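Local coordinates for penicillin-binding protein 2 (Pbp2) (Helicobacter pylori, PDB 5LP5) that probably cross-links peptidoglycan as a penicillin-binding transpeptidase of the inner membrane and works with MreC in building the cell wall and keeping cell shape, at residues A[92-96]-A[133-137]; A[149-153]-A[275-279]; A[375-380]-A[422-428]. All coordinates share one frame; numbering follows the deposited sequence.

Contact 1 of 3, residues A[92-96]-A[133-137]; sequences QKFFP and LYAKL
Phe94 meets Leu133, Lys136 and Leu137 where helix 81-94 ends beside the short helix 134-138. The main interaction is a CH-pi contact. Methyl CD1 of Leu137 sits over one face of the Phe94 ring, 3.5 Å from the ring centroid and 16° off the ring normal, displaced toward the CD2 and CE2 rim. A leucine suits this place because its branched end offers a compact methyl group to the flat face.

Around that contact lies apolar packing. The two methyls of Leu133 divide their work: CD2 reaches CB of Phe94 at 4.1 Å, while CD1 comes within 3.8 Å of CE1 of Phe95. With CG of Phe95 beside its own backbone N (chi1 -51°), the ring swings back toward Leu133 although its CB does not point there. Phe95 is also the first residue to leave the helical conformation; its side chain and that of Leu137 both touch Val73 of strand 63-76.

Lys136 contributes the base of its chain, CB lying 3.7 Å from CE1 of Phe94, an aliphatic stem that suits an exposed margin of the cluster. The outer surface of helix 134-138 faces the MreC chain: Tyr134 stacks on Phe169 of MreC, and Lys136 packs on Ile125 of MreC.

No hydrogen bond or salt bridge joins 92-96 to 133-137. Their association therefore depends on the fit of one Phe94 face against a leucine methyl and of the Leu133 methyls against Phe94 and Phe95, and on removal of apolar surface from water, with no polar pair to fix the register.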
loop_
_atom_site.group_PDB
_atom_site.type_symbol
_atom_site.label_atom_id
_atom_site.label_comp_id
_atom_site.label_asym_id
_atom_site.label_seq_id
_atom_site.Cartn_x
_atom_site.Cartn_y
_atom_site.Cartn_z
ATOM N N GLN A 92 -16.504 21.263 -0.497
ATOM C CA GLN A 92 -15.941 22.197 -1.479
ATOM C C GLN A 92 -14.873 23.092 -0.837
ATOM O O GLN A 92 -13.800 23.300 -1.402
ATOM C CB GLN A 92 -17.051 23.064 -2.113
ATOM C CG GLN A 92 -16.575 24.128 -3.116
ATOM C CD GLN A 92 -15.910 23.542 -4.349
ATOM O OE1 GLN A 92 -16.288 22.470 -4.817
ATOM N NE2 GLN A 92 -14.915 24.239 -4.877
ATOM N N LYS A 93 -15.173 23.623 0.341
ATOM C CA LYS A 93 -14.216 24.470 1.054
ATOM C C LYS A 93 -12.876 23.745 1.213
ATOM O O LYS A 93 -11.843 24.325 0.917
ATOM C CB LYS A 93 -14.758 24.922 2.422
ATOM C CG LYS A 93 -15.825 26.020 2.354
ATOM C CD LYS A 93 -16.531 26.216 3.688
ATOM C CE LYS A 93 -17.956 26.725 3.512
ATOM N NZ LYS A 93 -18.745 26.504 4.753
ATOM N N PHE A 94 -12.897 22.482 1.645
ATOM C CA PHE A 94 -11.666 21.725 1.946
ATOM C C PHE A 94 -10.906 21.306 0.697
ATOM O O PHE A 94 -9.725 20.996 0.762
ATOM C CB PHE A 94 -11.960 20.458 2.772
ATOM C CG PHE A 94 -12.588 20.721 4.109
ATOM C CD1 PHE A 94 -12.028 21.618 4.991
ATOM C CD2 PHE A 94 -13.737 20.059 4.478
ATOM C CE1 PHE A 94 -12.610 21.873 6.215
ATOM C CE2 PHE A 94 -14.326 20.294 5.708
ATOM C CZ PHE A 94 -13.761 21.209 6.579
ATOM N N PHE A 95 -11.592 21.253 -0.437
ATOM C CA PHE A 95 -10.958 20.908 -1.716
ATOM C C PHE A 95 -11.442 21.889 -2.775
ATOM O O PHE A 95 -12.329 21.575 -3.560
ATOM C CB PHE A 95 -11.290 19.460 -2.098
ATOM C CG PHE A 95 -11.013 18.488 -1.005
ATOM C CD1 PHE A 95 -9.779 17.888 -0.902
ATOM C CD2 PHE A 95 -11.969 18.222 -0.039
ATOM C CE1 PHE A 95 -9.505 16.997 0.124
ATOM C CE2 PHE A 95 -11.704 17.351 0.994
ATOM C CZ PHE A 95 -10.472 16.721 1.068
ATOM N N PRO A 96 -10.870 23.103 -2.786
ATOM C CA PRO A 96 -11.372 24.137 -3.695
ATOM C C PRO A 96 -10.974 23.842 -5.136
ATOM O O PRO A 96 -11.412 24.526 -6.049
ATOM C CB PRO A 96 -10.694 25.415 -3.183
ATOM C CG PRO A 96 -9.443 24.954 -2.508
ATOM C CD PRO A 96 -9.647 23.525 -2.075
ATOM N N LEU A 133 -6.151 19.243 7.052
ATOM C CA LEU A 133 -7.585 18.981 6.937
ATOM C C LEU A 133 -8.154 18.023 7.973
ATOM O O LEU A 133 -9.277 18.184 8.379
ATOM C CB LEU A 133 -7.912 18.411 5.553
ATOM C CG LEU A 133 -7.412 19.214 4.353
ATOM C CD1 LEU A 133 -7.516 18.406 3.074
ATOM C CD2 LEU A 133 -8.174 20.513 4.222
ATOM N N TYR A 134 -7.397 17.019 8.397
ATOM C CA TYR A 134 -7.982 15.976 9.237
ATOM C C TYR A 134 -8.754 16.565 10.419
ATOM O O TYR A 134 -9.890 16.225 10.644
ATOM C CB TYR A 134 -6.951 14.970 9.716
ATOM C CG TYR A 134 -7.547 13.879 10.566
ATOM C CD1 TYR A 134 -8.002 12.714 10.000
ATOM C CD2 TYR A 134 -7.658 14.008 11.945
ATOM C CE1 TYR A 134 -8.569 11.704 10.777
ATOM C CE2 TYR A 134 -8.223 13.007 12.713
ATOM C CZ TYR A 134 -8.673 11.872 12.118
ATOM O OH TYR A 134 -9.213 10.900 12.892
ATOM N N ALA A 135 -8.162 17.469 11.166
ATOM C CA ALA A 135 -8.845 18.049 12.335
ATOM C C ALA A 135 -10.122 18.832 12.010
ATOM O O ALA A 135 -11.086 18.833 12.778
ATOM C CB ALA A 135 -7.881 18.941 13.111
ATOM N N LYS A 136 -10.122 19.518 10.877
ATOM C CA LYS A 136 -11.271 20.305 10.485
ATOM C C LYS A 136 -12.421 19.413 10.050
ATOM O O LYS A 136 -13.582 19.705 10.344
ATOM C CB LYS A 136 -10.861 21.296 9.410
ATOM C CG LYS A 136 -9.855 22.295 9.957
ATOM C CD LYS A 136 -9.682 23.549 9.102
ATOM C CE LYS A 136 -8.680 23.340 7.977
ATOM N NZ LYS A 136 -9.094 24.040 6.716
ATOM N N LEU A 137 -12.109 18.307 9.382
ATOM C CA LEU A 137 -13.122 17.321 9.020
ATOM C C LEU A 137 -13.756 16.664 10.253
ATOM O O LEU A 137 -14.938 16.350 10.266
ATOM C CB LEU A 137 -12.531 16.259 8.092
ATOM C CG LEU A 137 -12.607 16.587 6.591
ATOM C CD1 LEU A 137 -11.881 17.887 6.276
ATOM C CD2 LEU A 137 -12.045 15.457 5.743
#

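Contact 2 of 3, residues A[149-153]-A[275-279]; sequences DKRYY and LNDFV
Asn276 holds CG beside its backbone N (chi1 -75°) and turns its amide by chi2 -69°, which presents both the oxygen and the nitrogen to the main chain of Tyr153. The Tyr153 side chain, also with CG beside its own N (chi1 -56°), sets its ring with a face to Leu275 and an edge to Val279.

The amide of Asn276 bonds twice to one residue. Its ND2 donates to Tyr153 O at 2.8 Å, the acceptor lying close to the amide plane. Its OD1 accepts from Tyr153 N in a longer bond of 3.3 Å, nearly straight at the hydrogen but with the donor tilted from the plane of the amide carbonyl. Asparagine suits this place because one short side chain carries both a donor and an acceptor for the N-H and C=O of a residue just past strand 144-152.

Beside the amide pair the contact turns apolar. CB of Leu275 lies over a face of the Tyr153 ring, 4.0 Å from the centroid, and CD1 of Leu275 reaches CD1 of Tyr153 at 3.7 Å. At the ring's edge, near its plane, CG2 of Val279 meets CE2 of Tyr153 at 3.8 Å. The other methyl, CG1, rests 3.4 Å from Arg151 O. Glu192 OE2 takes the Tyr153 hydroxyl and Arg151 NE, while Arg151 NH1 bonds to Gly54 O and Asn67 OD1.

Strand 144-152 belongs to the family's dimerisation region and 275-279 to its transpeptidase region. An asparagine side chain thus grips the backbone just past a strand, consistent with a junction between the N-terminal and transpeptidase parts of a penicillin-binding protein.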
loop_
_atom_site.group_PDB
_atom_site.type_symbol
_atom_site.label_atom_id
_atom_site.label_comp_id
_atom_site.label_asym_id
_atom_site.label_seq_id
_atom_site.Cartn_x
_atom_site.Cartn_y
_atom_site.Cartn_z
ATOM N N ASP A 149 -5.919 2.255 0.609
ATOM C CA ASP A 149 -4.712 1.863 -0.102
ATOM C C ASP A 149 -4.772 2.216 -1.585
ATOM O O ASP A 149 -5.788 2.048 -2.226
ATOM C CB ASP A 149 -4.472 0.352 0.037
ATOM C CG ASP A 149 -3.585 0.013 1.207
ATOM O OD1 ASP A 149 -2.853 0.937 1.650
ATOM O OD2 ASP A 149 -3.614 -1.161 1.674
ATOM N N LYS A 150 -3.658 2.694 -2.112
ATOM C CA LYS A 150 -3.492 2.928 -3.531
ATOM C C LYS A 150 -2.219 2.221 -3.953
ATOM O O LYS A 150 -1.198 2.392 -3.321
ATOM C CB LYS A 150 -3.395 4.431 -3.801
ATOM C CG LYS A 150 -2.398 4.841 -4.856
ATOM C CD LYS A 150 -2.484 6.343 -5.092
ATOM C CE LYS A 150 -1.109 6.971 -5.175
ATOM N NZ LYS A 150 -1.213 8.314 -5.770
ATOM N N ARG A 151 -2.268 1.406 -4.994
ATOM C CA ARG A 151 -1.095 0.675 -5.439
ATOM C C ARG A 151 -0.064 1.679 -5.921
ATOM O O ARG A 151 -0.397 2.777 -6.395
ATOM C CB ARG A 151 -1.466 -0.300 -6.562
ATOM C CG ARG A 151 -0.459 -1.423 -6.823
ATOM C CD ARG A 151 -0.405 -2.422 -5.665
ATOM N NE ARG A 151 0.196 -3.714 -6.035
ATOM C CZ ARG A 151 0.646 -4.617 -5.161
ATOM N NH1 ARG A 151 0.550 -4.397 -3.856
ATOM N NH2 ARG A 151 1.193 -5.752 -5.581
ATOM N N TYR A 152 1.201 1.303 -5.788
ATOM C CA TYR A 152 2.314 2.178 -6.157
ATOM C C TYR A 152 3.517 1.398 -6.688
ATOM O O TYR A 152 4.013 0.482 -6.044
ATOM C CB TYR A 152 2.731 3.023 -4.954
ATOM C CG TYR A 152 3.837 4.008 -5.256
ATOM C CD1 TYR A 152 3.623 5.104 -6.101
ATOM C CD2 TYR A 152 5.095 3.838 -4.710
ATOM C CE1 TYR A 152 4.644 5.995 -6.392
ATOM C CE2 TYR A 152 6.114 4.728 -4.974
ATOM C CZ TYR A 152 5.892 5.799 -5.813
ATOM O OH TYR A 152 6.936 6.653 -6.073
ATOM N N TYR A 153 3.986 1.797 -7.864
ATOM C CA TYR A 153 5.123 1.174 -8.533
ATOM C C TYR A 153 6.259 2.195 -8.492
ATOM O O TYR A 153 6.280 3.153 -9.267
ATOM C CB TYR A 153 4.737 0.759 -9.968
ATOM C CG TYR A 153 3.521 -0.152 -9.984
ATOM C CD1 TYR A 153 3.659 -1.520 -9.958
ATOM C CD2 TYR A 153 2.221 0.370 -9.963
ATOM C CE1 TYR A 153 2.546 -2.358 -9.944
ATOM C CE2 TYR A 153 1.105 -0.460 -9.943
ATOM C CZ TYR A 153 1.278 -1.819 -9.932
ATOM O OH TYR A 153 0.201 -2.654 -9.907
ATOM N N LEU A 275 3.407 2.133 -15.176
ATOM C CA LEU A 275 2.342 1.435 -14.478
ATOM C C LEU A 275 1.513 2.336 -13.565
ATOM O O LEU A 275 0.351 2.039 -13.305
ATOM C CB LEU A 275 2.925 0.290 -13.675
ATOM C CG LEU A 275 3.547 -0.852 -14.480
ATOM C CD1 LEU A 275 4.367 -1.739 -13.538
ATOM C CD2 LEU A 275 2.519 -1.698 -15.250
ATOM N N ASN A 276 2.098 3.431 -13.071
ATOM C CA ASN A 276 1.365 4.308 -12.152
ATOM C C ASN A 276 0.198 5.036 -12.819
ATOM O O ASN A 276 -0.731 5.441 -12.145
ATOM C CB ASN A 276 2.293 5.335 -11.525
ATOM C CG ASN A 276 3.169 4.757 -10.474
ATOM O OD1 ASN A 276 2.710 4.376 -9.400
ATOM N ND2 ASN A 276 4.460 4.742 -10.748
ATOM N N ASP A 277 0.240 5.206 -14.137
ATOM C CA ASP A 277 -0.819 5.953 -14.830
ATOM C C ASP A 277 -2.143 5.179 -14.888
ATOM O O ASP A 277 -3.183 5.754 -15.186
ATOM C CB ASP A 277 -0.368 6.347 -16.242
ATOM C CG ASP A 277 0.846 7.260 -16.244
ATOM O OD1 ASP A 277 1.048 7.999 -15.250
ATOM O OD2 ASP A 277 1.608 7.237 -17.236
ATOM N N PHE A 278 -2.103 3.883 -14.601
ATOM C CA PHE A 278 -3.307 3.073 -14.566
ATOM C C PHE A 278 -3.978 3.041 -13.187
ATOM O O PHE A 278 -5.173 2.736 -13.095
ATOM C CB PHE A 278 -3.010 1.632 -15.042
ATOM C CG PHE A 278 -2.814 1.527 -16.520
ATOM C CD1 PHE A 278 -1.571 1.782 -17.082
ATOM C CD2 PHE A 278 -3.878 1.214 -17.356
ATOM C CE1 PHE A 278 -1.391 1.722 -18.449
ATOM C CE2 PHE A 278 -3.704 1.149 -18.727
ATOM C CZ PHE A 278 -2.457 1.406 -19.273
ATOM N N VAL A 279 -3.243 3.360 -12.128
ATOM C CA VAL A 279 -3.699 2.987 -10.785
ATOM C C VAL A 279 -5.093 3.516 -10.376
ATOM O O VAL A 279 -5.883 2.754 -9.794
ATOM C CB VAL A 279 -2.638 3.289 -9.704
ATOM C CG1 VAL A 279 -3.206 3.049 -8.313
ATOM C CG2 VAL A 279 -1.402 2.418 -9.924
#

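Contact 3 of 3, residues A[375-380]-A[422-428]; sequences GLEISI and WRVGDTL
Trp422 lies against Ile380, its indole flanked on both faces. CG2 of Ile380 sits 3.9 Å from the centroid of the five-membered ring, a CH-pi contact over one face, while CB of Asp426 covers the opposite face. CG1 of Ile380 continues along the indole to CZ2 of Trp422 at 3.5 Å. The beta-branched isoleucine suits the broad ring, since its two arms spread over pyrrole and benzene parts together. In the ring plane, NE1 of Trp422 donates to OG1 of Thr427 at 2.8 Å, which with the groups on both faces helps hold the indole's rotation and satisfies its N-H.

Just before the helix, Arg423 NH2 makes a salt bridge with Asp426 OD1; Asp426 OD2 pairs with Lys414 of helix 411-418, giving the carboxylate two positive partners.

At Val424 the contact moves to its exposed side, where CG2 of the valine meets CD2 of Leu376 at 3.6 Å.

With CG2 of Thr427 anti to the backbone N, the methyl is delivered to Gly375 O at 3.4 Å, while OG1 stands beside that N. Threonine suits the place because its hydroxyl accepts the indole N-H while its methyl packs on the backbone carbonyls of Gly375 and Ile378.

Leu428 closes the series, its CD2 lying 3.7 Å from C of Gly375. Glycine suits that position because CD2 occupies the place where a side chain would start, and the CA atoms of Gly375 and Leu428 come to 5.5 Å.

Trp422 and the first turn of helix 424-430 thus fit against the end of helix 369-377 and the start of helix 380-389, a helix-helix packing within the transpeptidase domain.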
loop_
_atom_site.group_PDB
_atom_site.type_symbol
_atom_site.label_atom_id
_atom_site.label_comp_id
_atom_site.label_asym_id
_atom_site.label_seq_id
_atom_site.Cartn_x
_atom_site.Cartn_y
_atom_site.Cartn_z
ATOM N N GLY A 375 18.784 -29.674 -46.763
ATOM C CA GLY A 375 17.340 -29.473 -46.661
ATOM C C GLY A 375 16.592 -30.182 -47.773
ATOM O O GLY A 375 15.446 -30.602 -47.591
ATOM N N LEU A 376 17.247 -30.305 -48.930
ATOM C CA LEU A 376 16.723 -31.095 -50.054
ATOM C C LEU A 376 16.528 -32.571 -49.671
ATOM O O LEU A 376 15.580 -33.228 -50.121
ATOM C CB LEU A 376 17.662 -31.001 -51.267
ATOM C CG LEU A 376 17.788 -29.625 -51.919
ATOM C CD1 LEU A 376 18.983 -29.573 -52.855
ATOM C CD2 LEU A 376 16.511 -29.260 -52.655
ATOM N N GLU A 377 17.430 -33.071 -48.829
ATOM C CA GLU A 377 17.486 -34.489 -48.484
ATOM C C GLU A 377 16.723 -34.859 -47.182
ATOM O O GLU A 377 16.570 -36.046 -46.865
ATOM C CB GLU A 377 18.965 -34.938 -48.423
ATOM C CG GLU A 377 19.769 -34.626 -49.699
ATOM C CD GLU A 377 21.274 -34.932 -49.601
ATOM O OE1 GLU A 377 21.713 -35.603 -48.635
ATOM O OE2 GLU A 377 22.030 -34.496 -50.505
ATOM N N ILE A 378 16.231 -33.854 -46.444
ATOM C CA ILE A 378 15.492 -34.098 -45.191
ATOM C C ILE A 378 14.000 -33.884 -45.377
ATOM O O ILE A 378 13.578 -32.926 -46.030
ATOM C CB ILE A 378 15.992 -33.195 -44.018
ATOM C CG1 ILE A 378 15.423 -33.647 -42.665
ATOM C CG2 ILE A 378 15.629 -31.730 -44.225
ATOM C CD1 ILE A 378 15.860 -35.031 -42.243
ATOM N N SER A 379 13.200 -34.774 -44.797
ATOM C CA SER A 379 11.746 -34.616 -44.834
ATOM C C SER A 379 11.324 -33.564 -43.819
ATOM O O SER A 379 11.863 -33.517 -42.718
ATOM C CB SER A 379 11.044 -35.935 -44.532
ATOM O OG SER A 379 11.349 -36.383 -43.233
ATOM N N ILE A 380 10.358 -32.726 -44.187
ATOM C CA ILE A 380 9.892 -31.672 -43.294
ATOM C C ILE A 380 9.302 -32.272 -42.024
ATOM O O ILE A 380 9.315 -31.634 -40.972
ATOM C CB ILE A 380 8.864 -30.721 -43.972
ATOM C CG1 ILE A 380 8.585 -29.500 -43.088
ATOM C CG2 ILE A 380 7.560 -31.442 -44.278
ATOM C CD1 ILE A 380 9.790 -28.621 -42.816
ATOM N N TRP A 422 3.026 -28.828 -49.874
ATOM C CA TRP A 422 4.325 -28.517 -49.274
ATOM C C TRP A 422 5.456 -28.717 -50.274
ATOM O O TRP A 422 6.053 -29.792 -50.350
ATOM C CB TRP A 422 4.601 -29.350 -48.022
ATOM C CG TRP A 422 5.855 -28.881 -47.289
ATOM C CD1 TRP A 422 7.130 -29.379 -47.407
ATOM C CD2 TRP A 422 5.938 -27.805 -46.353
ATOM N NE1 TRP A 422 7.991 -28.676 -46.600
ATOM C CE2 TRP A 422 7.279 -27.715 -45.930
ATOM C CE3 TRP A 422 5.003 -26.916 -45.814
ATOM C CZ2 TRP A 422 7.707 -26.757 -45.010
ATOM C CZ3 TRP A 422 5.433 -25.969 -44.887
ATOM C CH2 TRP A 422 6.773 -25.899 -44.503
ATOM N N ARG A 423 5.753 -27.669 -51.030
ATOM C CA ARG A 423 6.823 -27.724 -52.007
ATOM C C ARG A 423 8.163 -27.768 -51.272
ATOM O O ARG A 423 8.276 -27.290 -50.154
ATOM C CB ARG A 423 6.747 -26.538 -52.959
ATOM C CG ARG A 423 5.448 -26.476 -53.760
ATOM C CD ARG A 423 5.282 -25.099 -54.378
ATOM N NE ARG A 423 5.311 -24.051 -53.350
ATOM C CZ ARG A 423 5.708 -22.790 -53.540
ATOM N NH1 ARG A 423 6.132 -22.376 -54.732
ATOM N NH2 ARG A 423 5.688 -21.931 -52.524
ATOM N N VAL A 424 9.149 -28.407 -51.894
ATOM C CA VAL A 424 10.547 -28.396 -51.454
ATOM C C VAL A 424 11.057 -26.998 -51.024
ATOM O O VAL A 424 11.834 -26.891 -50.078
ATOM C CB VAL A 424 11.455 -28.982 -52.580
ATOM C CG1 VAL A 424 11.231 -28.249 -53.905
ATOM C CG2 VAL A 424 12.929 -28.940 -52.195
ATOM N N GLY A 425 10.621 -25.941 -51.715
ATOM C CA GLY A 425 11.036 -24.574 -51.396
ATOM C C GLY A 425 10.692 -24.175 -49.968
ATOM O O GLY A 425 11.411 -23.384 -49.345
ATOM N N ASP A 426 9.593 -24.734 -49.456
ATOM C CA ASP A 426 9.117 -24.476 -48.089
ATOM C C ASP A 426 10.050 -25.094 -47.049
ATOM O O ASP A 426 10.386 -24.458 -46.049
ATOM C CB ASP A 426 7.696 -25.029 -47.910
ATOM C CG ASP A 426 6.728 -24.547 -48.992
ATOM O OD1 ASP A 426 7.051 -23.586 -49.721
ATOM O OD2 ASP A 426 5.641 -25.136 -49.131
ATOM N N THR A 427 10.465 -26.337 -47.294
ATOM C CA THR A 427 11.467 -27.008 -46.460
ATOM C C THR A 427 12.743 -26.178 -46.387
ATOM O O THR A 427 13.354 -26.057 -45.327
ATOM C CB THR A 427 11.832 -28.393 -47.020
ATOM O OG1 THR A 427 10.647 -29.176 -47.203
ATOM C CG2 THR A 427 12.748 -29.110 -46.085
ATOM N N LEU A 428 13.127 -25.598 -47.519
ATOM C CA LEU A 428 14.387 -24.882 -47.623
ATOM C C LEU A 428 14.371 -23.534 -46.946
ATOM O O LEU A 428 15.313 -23.200 -46.229
ATOM C CB LEU A 428 14.768 -24.686 -49.082
ATOM C CG LEU A 428 15.059 -25.967 -49.850
ATOM C CD1 LEU A 428 15.505 -25.608 -51.259
ATOM C CD2 LEU A 428 16.118 -26.783 -49.149
#

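How the contacts relate
Contacts 1 and 3 are largely buried with exposed margins; contact 2 is partly buried and nearest the centre of the chain. No helix or strand is shared by two of the contacts, though helix 134-138 of contact 1 leads into strand 144-152 of contact 2; their nearest atoms are about 13 Å apart. Contact 3 lies on the opposite side of the chain's centre, its centre about 76 Å from that of contact 1. Contacts 1 and 3 join their segments without hydrogen bonds, mostly through aliphatic groups packed on an aromatic ring, with methyl-to-backbone contacts in contact 3, whereas contact 2, between dimerisation and transpeptidase regions, adds a paired side-chain-to-backbone grip. MreC packs beside contacts 1 and 2 but not contact 3.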